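Local coordinates for putative NADP oxidoreductase BF3122 (Bacteroides fragilis, PDB 3D1L), which probably binds NADP through an N-terminal Rossmann-type domain and works as an oxidoreductase on a substrate not yet established, at residues 49-53 and 54-58; 60-63 and 64-67; 130-134 and 135-139; 215-219 and 220-224. One frame throughout, in Å; residues are numbered along the deposited sequence.

How the contacts relate
All four contacts are local turns, met one after another along the chain, and none nests in or crosses another. Contact 1 closes the connection from helix 44-53 into edge strand 57-59 of the Rossmann-type sheet. Contact 2 follows directly, with its centre about 15 Å away, and turns the chain just after that strand, on the way to strand 71-74. Contact 3 closes a turn ahead of strand 139-143, the strand antiparallel to 117-122. Contact 4 joins helix 207-219 to helix 222-225 in the C-terminal helical part, its centre about 41 Å from that of contact 1. Both contact 3 and contact 4 touch the second subunit.

Contact 1. Residues 49-53 and 54-58; sequences ELAQK and VEAEY
Ala51 tucks its methyl into the bend between helix and strand, with its CB 3.8 Å from Tyr58 CB and 4.2 Å from Ala56 CB. The Tyr58 ring passes obliquely by that methyl. Its CG lies between the backbone N and the carbonyl carbon (chi1 77°), which brings the side chain back against the helix, touching Ala47 and Arg48, with its hydroxyl hydrogen-bonded to Glu44. Val54 turns CG2 toward the helix backbone, 3.4 Å from Leu50 O, while its CG1 faces Leu50 CD1 at 4.2 Å.

The backbone is held chiefly by Ala51 O, which accepts from Ala56 N at 2.8 Å along a nearly straight N-H (174°). Val54 N adds only weak bonds, to Ala51 O and Leu50 O. Glu55 takes up a left-handed backbone conformation, and its carboxylate reaches out to the hydroxyl of Tyr30. The i+5 to i bond and the left-handed residue recall a Schellman motif, but the companion bond is missing, because Glu55 N stays 3.8 Å from Gln52 O. Val54 and Ala56 both pack on Ile36, and Glu57 pairs through its backbone with Val37 and Val39. The bend is thus the return from helix 44-53 to strand 57-59 in a right-handed beta-alpha-beta crossover of the Rossmann fold.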
loop_
_atom_site.group_PDB
_atom_site.type_symbol
_atom_site.label_atom_id
_atom_site.label_comp_id
_atom_site.label_asym_id
_atom_site.label_seq_id
_atom_site.Cartn_x
_atom_site.Cartn_y
_atom_site.Cartn_z
ATOM N N GLU B 49 7.968 19.497 -19.644
ATOM C CA GLU B 49 6.900 19.233 -18.679
ATOM C C GLU B 49 7.207 19.913 -17.374
ATOM O O GLU B 49 6.377 20.648 -16.838
ATOM C CB GLU B 49 6.699 17.726 -18.455
ATOM C CG GLU B 49 5.822 17.083 -19.498
ATOM C CD GLU B 49 5.672 15.565 -19.312
ATOM O OE1 GLU B 49 5.013 14.952 -20.200
ATOM O OE2 GLU B 49 6.184 14.992 -18.300
ATOM N N LEU B 50 8.410 19.695 -16.867
ATOM C CA LEU B 50 8.757 20.319 -15.591
ATOM C C LEU B 50 8.882 21.851 -15.672
ATOM O O LEU B 50 8.436 22.554 -14.780
ATOM C CB LEU B 50 10.011 19.687 -14.947
ATOM C CG LEU B 50 10.389 20.309 -13.584
ATOM C CD1 LEU B 50 9.168 20.384 -12.602
ATOM C CD2 LEU B 50 11.549 19.542 -12.969
ATOM N N ALA B 51 9.502 22.363 -16.728
ATOM C CA ALA B 51 9.706 23.817 -16.856
ATOM C C ALA B 51 8.410 24.601 -16.901
ATOM O O ALA B 51 8.314 25.715 -16.371
ATOM C CB ALA B 51 10.555 24.126 -18.078
ATOM N N GLN B 52 7.401 24.034 -17.543
ATOM C CA GLN B 52 6.092 24.686 -17.615
ATOM C C GLN B 52 5.420 24.777 -16.267
ATOM O O GLN B 52 4.630 25.697 -16.029
ATOM C CB GLN B 52 5.157 23.878 -18.468
ATOM C CG GLN B 52 5.345 24.029 -19.910
ATOM C CD GLN B 52 4.343 23.173 -20.635
ATOM O OE1 GLN B 52 4.705 22.404 -21.524
ATOM N NE2 GLN B 52 3.066 23.269 -20.221
ATOM N N LYS B 53 5.684 23.792 -15.402
ATOM C CA LYS B 53 5.048 23.757 -14.094
ATOM C C LYS B 53 5.596 24.850 -13.171
ATOM O O LYS B 53 4.898 25.317 -12.276
ATOM C CB LYS B 53 5.205 22.374 -13.453
ATOM C CG LYS B 53 4.359 21.282 -14.128
ATOM C CD LYS B 53 4.870 19.887 -13.769
ATOM C CE LYS B 53 4.121 18.772 -14.517
ATOM N NZ LYS B 53 4.705 17.438 -14.109
ATOM N N VAL B 54 6.837 25.264 -13.400
ATOM C CA VAL B 54 7.540 26.113 -12.448
ATOM C C VAL B 54 8.026 27.362 -13.140
ATOM O O VAL B 54 8.952 28.049 -12.650
ATOM C CB VAL B 54 8.739 25.387 -11.781
ATOM C CG1 VAL B 54 8.250 24.181 -10.942
ATOM C CG2 VAL B 54 9.763 24.946 -12.829
ATOM N N GLU B 55 7.387 27.635 -14.282
ATOM C CA GLU B 55 7.640 28.807 -15.119
ATOM C C GLU B 55 9.106 29.057 -15.405
ATOM O O GLU B 55 9.572 30.171 -15.221
ATOM C CB GLU B 55 6.978 30.065 -14.502
ATOM C CG GLU B 55 5.462 29.945 -14.464
ATOM C CD GLU B 55 4.795 31.105 -13.787
ATOM O OE1 GLU B 55 4.714 31.116 -12.531
ATOM O OE2 GLU B 55 4.316 31.997 -14.519
ATOM N N ALA B 56 9.805 28.030 -15.884
ATOM C CA ALA B 56 11.268 28.059 -16.100
ATOM C C ALA B 56 11.611 27.872 -17.552
ATOM O O ALA B 56 10.806 27.320 -18.296
ATOM C CB ALA B 56 11.933 26.915 -15.303
ATOM N N GLU B 57 12.823 28.279 -17.938
ATOM C CA GLU B 57 13.416 27.913 -19.237
ATOM C C GLU B 57 13.831 26.458 -19.164
ATOM O O GLU B 57 13.908 25.903 -18.080
ATOM C CB GLU B 57 14.674 28.745 -19.531
ATOM C CG GLU B 57 14.456 30.244 -19.641
ATOM C CD GLU B 57 15.669 30.969 -20.227
ATOM O OE1 GLU B 57 16.823 30.483 -20.065
ATOM O OE2 GLU B 57 15.470 32.026 -20.867
ATOM N N TYR B 58 14.081 25.813 -20.304
ATOM C CA TYR B 58 14.666 24.479 -20.248
ATOM C C TYR B 58 15.679 24.243 -21.336
ATOM O O TYR B 58 15.680 24.911 -22.371
ATOM C CB TYR B 58 13.598 23.365 -20.258
ATOM C CG TYR B 58 12.977 23.090 -21.607
ATOM C CD1 TYR B 58 13.564 22.185 -22.503
ATOM C CD2 TYR B 58 11.804 23.716 -21.980
ATOM C CE1 TYR B 58 12.998 21.920 -23.719
ATOM C CE2 TYR B 58 11.220 23.468 -23.223
ATOM C CZ TYR B 58 11.819 22.572 -24.084
ATOM O OH TYR B 58 11.233 22.318 -25.300
#

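Contact 2. Residues 60-63 and 64-67; sequences TDLA and EVNP
Glu64 sits beside Asp61, with Glu64 CB 3.4 Å from Asp61 O, the same oxygen that accepts a hydrogen bond from Glu64 N at 2.9 Å. That donor comes from well above the carbonyl plane, as expected in so tight a 3-10 turn. Val65 repeats the step one residue on: Val65 N bonds to Leu62 O at 3.1 Å, and the valine CB and CG2 hug the same carbonyl. Val65 CG2 also lies alongside Leu62 CD2, 4.0 Å away, the two side chains pointing the same way. Both rest on Tyr40 of strand 35-40, so this is the greasy side of the turn.

Asp61 does the opening. A chi1 of -179° points its carboxylate away from its own N and along the chain, where OD1 accepts from Ala63 N at 2.9 Å, forming an Asx turn. The N-H meets OD1 from above the carboxylate plane. The Asp61 N-H is taken by the hydroxyl of Thr59, which, in the conformer given, also bonds to Glu64 OE1 and ties the glutamate to the end of strand 57-59.

The other oxygens, Asp61 OD2 and Glu64 OE2, stand 4.8 Å apart, and one water donates to both, at 2.7 Å to the aspartate. Glu64 is modelled in two conformers, so the bridge may be only partly occupied; where present, it would be expected to ease the repulsion between two like charges.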
loop_
_atom_site.group_PDB
_atom_site.type_symbol
_atom_site.label_atom_id
_atom_site.label_comp_id
_atom_site.label_asym_id
_atom_site.label_seq_id
_atom_site.Cartn_x
_atom_site.Cartn_y
_atom_site.Cartn_z
ATOM N N THR B 60 18.047 20.684 -23.155
ATOM C CA THR B 60 18.496 19.285 -23.120
ATOM C C THR B 60 19.984 19.213 -23.450
ATOM O O THR B 60 20.518 18.138 -23.725
ATOM C CB THR B 60 17.749 18.393 -24.137
ATOM O OG1 THR B 60 17.959 18.917 -25.446
ATOM C CG2 THR B 60 16.271 18.355 -23.858
ATOM N N ASP B 61 20.638 20.374 -23.433
ATOM C CA ASP B 61 22.045 20.480 -23.776
ATOM C C ASP B 61 22.729 21.181 -22.641
ATOM O O ASP B 61 22.416 22.345 -22.364
ATOM C CB ASP B 61 22.204 21.288 -25.071
ATOM C CG ASP B 61 23.658 21.426 -25.532
ATOM O OD1 ASP B 61 24.593 21.063 -24.796
ATOM O OD2 ASP B 61 23.871 21.916 -26.656
ATOM N N LEU B 62 23.663 20.487 -21.990
ATOM C CA LEU B 62 24.407 21.060 -20.854
ATOM C C LEU B 62 25.185 22.323 -21.221
ATOM O O LEU B 62 25.438 23.175 -20.372
ATOM C CB LEU B 62 25.363 20.031 -20.255
ATOM C CG LEU B 62 24.653 18.852 -19.586
ATOM C CD1 LEU B 62 25.594 17.694 -19.310
ATOM C CD2 LEU B 62 23.952 19.323 -18.308
ATOM N N ALA B 63 25.558 22.451 -22.487
ATOM C CA ALA B 63 26.284 23.627 -22.940
ATOM C C ALA B 63 25.394 24.872 -22.896
ATOM O O ALA B 63 25.889 25.992 -22.859
ATOM C CB ALA B 63 26.839 23.387 -24.341
ATOM N N GLU B 64 24.079 24.658 -22.912
ATOM C CA GLU B 64 23.105 25.752 -22.841
ATOM C C GLU B 64 22.669 26.074 -21.404
ATOM O O GLU B 64 21.846 26.969 -21.190
ATOM C CB GLU B 64 21.864 25.417 -23.673
ATOM C CG GLU B 64 21.929 25.783 -25.145
ATOM C CD GLU B 64 20.672 25.357 -25.913
ATOM O OE1 GLU B 64 19.688 24.917 -25.275
ATOM O OE2 GLU B 64 20.674 25.466 -27.168
ATOM N N VAL B 65 23.220 25.352 -20.432
ATOM C CA VAL B 65 22.817 25.497 -19.017
ATOM C C VAL B 65 23.212 26.864 -18.455
ATOM O O VAL B 65 24.362 27.285 -18.610
ATOM C CB VAL B 65 23.392 24.376 -18.124
ATOM C CG1 VAL B 65 23.392 24.770 -16.629
ATOM C CG2 VAL B 65 22.574 23.084 -18.299
ATOM N N ASN B 66 22.247 27.535 -17.821
ATOM C CA ASN B 66 22.428 28.864 -17.250
ATOM C C ASN B 66 23.542 28.834 -16.211
ATOM O O ASN B 66 23.443 28.119 -15.219
ATOM C CB ASN B 66 21.107 29.357 -16.662
ATOM C CG ASN B 66 21.215 30.725 -16.019
ATOM O OD1 ASN B 66 22.123 30.989 -15.228
ATOM N ND2 ASN B 66 20.267 31.605 -16.345
ATOM N N PRO B 67 24.641 29.571 -16.475
ATOM C CA PRO B 67 25.820 29.569 -15.603
ATOM C C PRO B 67 25.788 30.611 -14.480
ATOM O O PRO B 67 26.812 30.794 -13.793
ATOM C CB PRO B 67 26.948 29.910 -16.574
ATOM C CG PRO B 67 26.301 30.851 -17.531
ATOM C CD PRO B 67 24.853 30.404 -17.677
HETATM O O HOH W 1 22.055 23.185 -28.219
#

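Contact 3. Residues 130-134 and 135-139; sequences REVDF and KEIPF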
loop_
_atom_site.group_PDB
_atom_site.type_symbol
_atom_site.label_atom_id
_atom_site.label_comp_id
_atom_site.label_asym_id
_atom_site.label_seq_id
_atom_site.Cartn_x
_atom_site.Cartn_y
_atom_site.Cartn_z
ATOM N N ARG B 130 1.706 12.718 -8.694
ATOM C CA ARG B 130 1.236 12.610 -7.319
ATOM C C ARG B 130 1.876 13.677 -6.421
ATOM O O ARG B 130 3.111 13.754 -6.293
ATOM C CB ARG B 130 1.494 11.177 -6.812
ATOM C CG ARG B 130 1.542 10.984 -5.323
ATOM C CD ARG B 130 0.178 10.842 -4.697
ATOM N NE ARG B 130 0.321 10.915 -3.253
ATOM C CZ ARG B 130 -0.676 11.136 -2.399
ATOM N NH1 ARG B 130 -1.925 11.299 -2.837
ATOM N NH2 ARG B 130 -0.412 11.199 -1.100
ATOM N N GLU B 131 1.015 14.497 -5.820
ATOM C CA GLU B 131 1.419 15.626 -4.976
ATOM C C GLU B 131 1.699 15.157 -3.563
ATOM O O GLU B 131 0.965 14.317 -3.032
ATOM C CB GLU B 131 0.298 16.677 -4.920
ATOM C CG GLU B 131 -0.057 17.335 -6.260
ATOM C CD GLU B 131 0.954 18.394 -6.683
ATOM O OE1 GLU B 131 2.081 18.422 -6.122
ATOM O OE2 GLU B 131 0.614 19.203 -7.581
ATOM N N VAL B 132 2.746 15.687 -2.948
ATOM C CA VAL B 132 3.065 15.317 -1.562
ATOM C C VAL B 132 3.307 16.538 -0.710
ATOM O O VAL B 132 3.867 17.523 -1.177
ATOM C CB VAL B 132 4.305 14.375 -1.421
ATOM C CG1 VAL B 132 4.011 13.047 -2.015
ATOM C CG2 VAL B 132 5.532 14.971 -2.061
ATOM N N ASP B 133 2.887 16.455 0.547
ATOM C CA ASP B 133 3.192 17.477 1.508
ATOM C C ASP B 133 4.664 17.365 1.915
ATOM O O ASP B 133 5.067 16.427 2.653
ATOM C CB ASP B 133 2.277 17.337 2.724
ATOM C CG ASP B 133 2.165 18.632 3.521
ATOM O OD1 ASP B 133 2.701 19.684 3.061
ATOM O OD2 ASP B 133 1.518 18.590 4.600
ATOM N N PHE B 134 5.466 18.304 1.410
ATOM C CA PHE B 134 6.847 18.473 1.861
ATOM C C PHE B 134 7.039 18.771 3.353
ATOM O O PHE B 134 8.108 18.467 3.897
ATOM C CB PHE B 134 7.572 19.506 1.009
ATOM C CG PHE B 134 8.341 18.898 -0.102
ATOM C CD1 PHE B 134 7.681 18.436 -1.247
ATOM C CD2 PHE B 134 9.714 18.728 0.013
ATOM C CE1 PHE B 134 8.389 17.850 -2.269
ATOM C CE2 PHE B 134 10.445 18.130 -1.003
ATOM C CZ PHE B 134 9.785 17.688 -2.145
ATOM N N LYS B 135 6.018 19.325 4.016
ATOM C CA LYS B 135 6.138 19.665 5.441
ATOM C C LYS B 135 6.632 18.499 6.299
ATOM O O LYS B 135 7.436 18.701 7.221
ATOM C CB LYS B 135 4.853 20.267 6.025
ATOM C CG LYS B 135 4.530 21.676 5.480
ATOM C CD LYS B 135 5.466 22.761 6.032
ATOM C CE LYS B 135 5.345 24.069 5.227
ATOM N NZ LYS B 135 6.173 25.174 5.796
ATOM N N GLU B 136 6.200 17.284 5.986
ATOM C CA GLU B 136 6.646 16.153 6.796
ATOM C C GLU B 136 7.726 15.230 6.197
ATOM O O GLU B 136 7.985 14.151 6.733
ATOM C CB GLU B 136 5.446 15.389 7.351
ATOM C CG GLU B 136 4.790 16.153 8.517
ATOM C CD GLU B 136 5.711 16.303 9.742
ATOM O OE1 GLU B 136 6.033 15.270 10.361
ATOM O OE2 GLU B 136 6.095 17.443 10.102
ATOM N N ILE B 137 8.378 15.691 5.136
ATOM C CA ILE B 137 9.455 14.942 4.493
ATOM C C ILE B 137 10.808 15.110 5.212
ATOM O O ILE B 137 11.326 16.226 5.340
ATOM C CB ILE B 137 9.565 15.252 2.950
ATOM C CG1 ILE B 137 8.226 14.912 2.256
ATOM C CG2 ILE B 137 10.685 14.435 2.326
ATOM C CD1 ILE B 137 8.168 15.209 0.747
ATOM N N PRO B 138 11.373 14.000 5.712
ATOM C CA PRO B 138 12.751 14.081 6.217
ATOM C C PRO B 138 13.720 14.578 5.123
ATOM O O PRO B 138 13.825 13.963 4.050
ATOM C CB PRO B 138 13.078 12.635 6.604
ATOM C CG PRO B 138 11.753 11.940 6.730
ATOM C CD PRO B 138 10.797 12.645 5.831
ATOM N N PHE B 139 14.395 15.692 5.393
ATOM C CA PHE B 139 15.312 16.302 4.440
ATOM C C PHE B 139 16.720 16.243 5.053
ATOM O O PHE B 139 16.977 16.926 6.029
ATOM C CB PHE B 139 14.921 17.766 4.293
ATOM C CG PHE B 139 14.791 18.247 2.901
ATOM C CD1 PHE B 139 15.890 18.332 2.064
ATOM C CD2 PHE B 139 13.565 18.696 2.445
ATOM C CE1 PHE B 139 15.750 18.828 0.786
ATOM C CE2 PHE B 139 13.417 19.204 1.175
ATOM C CZ PHE B 139 14.490 19.276 0.341
#
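The backbone doubles back in a type I beta turn closed by Ile137 N and Phe134 O, 3.1 Å apart with an N-H angle of 165°, and with Lys135 and Glu136 at its corners. Asp133 leads into it: its carboxylate reaches forward so that OD1 takes a weak bond from Lys135 N at 3.5 Å and lies against the first carbons of the lysine.

Ile137 sends its extended chain back across one face of the Phe134 ring. Its CD1 methyl stands almost exactly over the middle of the ring, 3.7 Å from the centroid and only 8° off the normal, a CH-pi contact. The same methyl meets Val132 CG2 at 3.9 Å, the two side chains crossing at about a right angle.

The turn belongs to the loop that carries the chain from strand 117-122 to its antiparallel neighbour 139-143 in the Rossmann-type sheet, and Phe134 plugs it onto helix 20-31, against Asn24, Leu25 and Ala28. Pro122 touches Phe134, Ile137 and Phe139 alike.

At the edge of the Phe134 ring, near its plane, comes Phe139 CE2, 3.8 Å from Phe134 CE2. Farther back, Arg130 makes a salt bridge to Glu212 of the second subunit, while Ile137 packs on Gln124, a residue of the pocket holding a bound 2-mercapto-propion aldehyde.

Contact 4. Residues 215-219 and 220-224; sequences RKVHE and LEPKT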
loop_
_atom_site.group_PDB
_atom_site.type_symbol
_atom_site.label_atom_id
_atom_site.label_comp_id
_atom_site.label_asym_id
_atom_site.label_seq_id
_atom_site.Cartn_x
_atom_site.Cartn_y
_atom_site.Cartn_z
ATOM N N ARG B 215 -1.089 2.239 9.424
ATOM C CA ARG B 215 -1.453 2.967 10.649
ATOM C C ARG B 215 -1.059 2.216 11.927
ATOM O O ARG B 215 -0.728 2.846 12.922
ATOM C CB ARG B 215 -2.929 3.411 10.649
ATOM C CG ARG B 215 -3.954 2.328 10.886
ATOM C CD ARG B 215 -4.641 2.471 12.244
ATOM N NE ARG B 215 -5.225 1.196 12.639
ATOM C CZ ARG B 215 -4.977 0.556 13.779
ATOM N NH1 ARG B 215 -4.172 1.071 14.705
ATOM N NH2 ARG B 215 -5.558 -0.610 13.993
ATOM N N LYS B 216 -1.044 0.892 11.870
ATOM C CA LYS B 216 -0.682 0.032 13.000
ATOM C C LYS B 216 0.724 0.305 13.570
ATOM O O LYS B 216 0.932 0.209 14.791
ATOM C CB LYS B 216 -0.765 -1.422 12.527
ATOM C CG LYS B 216 -1.514 -2.375 13.419
ATOM C CD LYS B 216 -2.236 -3.408 12.550
ATOM C CE LYS B 216 -2.723 -4.592 13.368
ATOM N NZ LYS B 216 -3.877 -5.264 12.677
ATOM N N VAL B 217 1.686 0.639 12.700
ATOM C CA VAL B 217 3.082 0.779 13.140
ATOM C C VAL B 217 3.393 2.148 13.720
ATOM O O VAL B 217 4.521 2.399 14.147
ATOM C CB VAL B 217 4.154 0.359 12.069
ATOM C CG1 VAL B 217 4.151 -1.166 11.881
ATOM C CG2 VAL B 217 3.954 1.088 10.756
ATOM N N HIS B 218 2.402 3.038 13.713
ATOM C CA HIS B 218 2.491 4.272 14.500
ATOM C C HIS B 218 2.395 3.939 15.996
ATOM O O HIS B 218 3.076 4.542 16.816
ATOM C CB HIS B 218 1.374 5.238 14.116
ATOM C CG HIS B 218 1.591 5.930 12.806
ATOM N ND1 HIS B 218 1.830 7.281 12.714
ATOM C CD2 HIS B 218 1.593 5.460 11.536
ATOM C CE1 HIS B 218 1.966 7.621 11.443
ATOM N NE2 HIS B 218 1.829 6.532 10.705
ATOM N N GLU B 219 1.542 2.972 16.325
ATOM C CA GLU B 219 1.305 2.559 17.708
ATOM C C GLU B 219 2.273 1.456 18.145
ATOM O O GLU B 219 2.899 1.554 19.194
ATOM C CB GLU B 219 -0.151 2.100 17.887
ATOM C CG GLU B 219 -1.187 3.233 17.934
ATOM C CD GLU B 219 -1.353 3.975 16.609
ATOM O OE1 GLU B 219 -1.239 3.331 15.534
ATOM O OE2 GLU B 219 -1.600 5.207 16.646
ATOM N N LEU B 220 2.403 0.422 17.318
ATOM C CA LEU B 220 3.167 -0.783 17.675
ATOM C C LEU B 220 4.479 -0.834 16.927
ATOM O O LEU B 220 4.571 -0.368 15.777
ATOM C CB LEU B 220 2.362 -2.065 17.364
ATOM C CG LEU B 220 0.881 -2.167 17.731
ATOM C CD1 LEU B 220 0.256 -3.426 17.134
ATOM C CD2 LEU B 220 0.667 -2.128 19.254
ATOM N N GLU B 221 5.497 -1.396 17.568
ATOM C CA GLU B 221 6.692 -1.820 16.840
ATOM C C GLU B 221 6.262 -2.833 15.754
ATOM O O GLU B 221 5.373 -3.653 16.003
ATOM C CB GLU B 221 7.692 -2.452 17.816
ATOM C CG GLU B 221 8.487 -1.436 18.664
ATOM C CD GLU B 221 9.580 -2.093 19.499
ATOM O OE1 GLU B 221 10.032 -3.202 19.143
ATOM O OE2 GLU B 221 9.998 -1.512 20.523
ATOM N N PRO B 222 6.862 -2.762 14.538
ATOM C CA PRO B 222 6.520 -3.733 13.482
ATOM C C PRO B 222 6.546 -5.187 13.938
ATOM O O PRO B 222 5.646 -5.963 13.572
ATOM C CB PRO B 222 7.592 -3.483 12.417
ATOM C CG PRO B 222 7.883 -2.032 12.558
ATOM C CD PRO B 222 7.857 -1.781 14.059
ATOM N N LYS B 223 7.546 -5.551 14.749
ATOM C CA LYS B 223 7.649 -6.906 15.286
ATOM C C LYS B 223 6.425 -7.332 16.088
ATOM O O LYS B 223 6.033 -8.506 16.063
ATOM C CB LYS B 223 8.899 -7.055 16.157
ATOM C CG LYS B 223 9.936 -7.976 15.518
ATOM C CD LYS B 223 11.209 -8.182 16.383
ATOM C CE LYS B 223 12.384 -8.642 15.472
ATOM N NZ LYS B 223 12.201 -8.164 14.013
ATOM N N THR B 224 5.854 -6.381 16.827
ATOM C CA THR B 224 4.661 -6.621 17.651
ATOM C C THR B 224 3.385 -6.647 16.783
ATOM O O THR B 224 2.421 -7.355 17.093
ATOM C CB THR B 224 4.569 -5.563 18.782
ATOM O OG1 THR B 224 5.789 -5.581 19.530
ATOM C CG2 THR B 224 3.412 -5.859 19.753
#
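Lys216 O receives the N-H of Leu220 at 2.9 Å, nearly straight (168°) and in the carbonyl plane, a regular i to i+4 bond of helical type. Leu220 packs beside it, its CB and CG near Lys216 O and its CD1 4.2 Å from Lys216 CG. Next to it, Val217 turns CG1 toward the proline that starts the following helix: CG1 is 3.8 Å from Pro222 CA and 3.9 Å from Pro222 CG, the side chains crossing at about a right angle. Leu220 O folds back over Val217 as well, 3.2 Å from its CA in a CA-H...O contact.

Farther out, Glu221 occupies the N-cap position of helix 222-225, and its backbone O takes a weak bond from Thr224 N. The second subunit backs the bend: its Asn186 packs on Val217 and hydrogen-bonds to Pro222 O, its Tyr189 lies on Pro222, and its Asp211 bonds to His218. Arg215 and Glu219 add a long ion pair of 3.8 Å (NH1 to OE1), doubtful because both are modelled in two conformers. Across this join, then, one nearly straight backbone bond accompanies apolar packing, and the second subunit adds polar partners at His218 and Pro222.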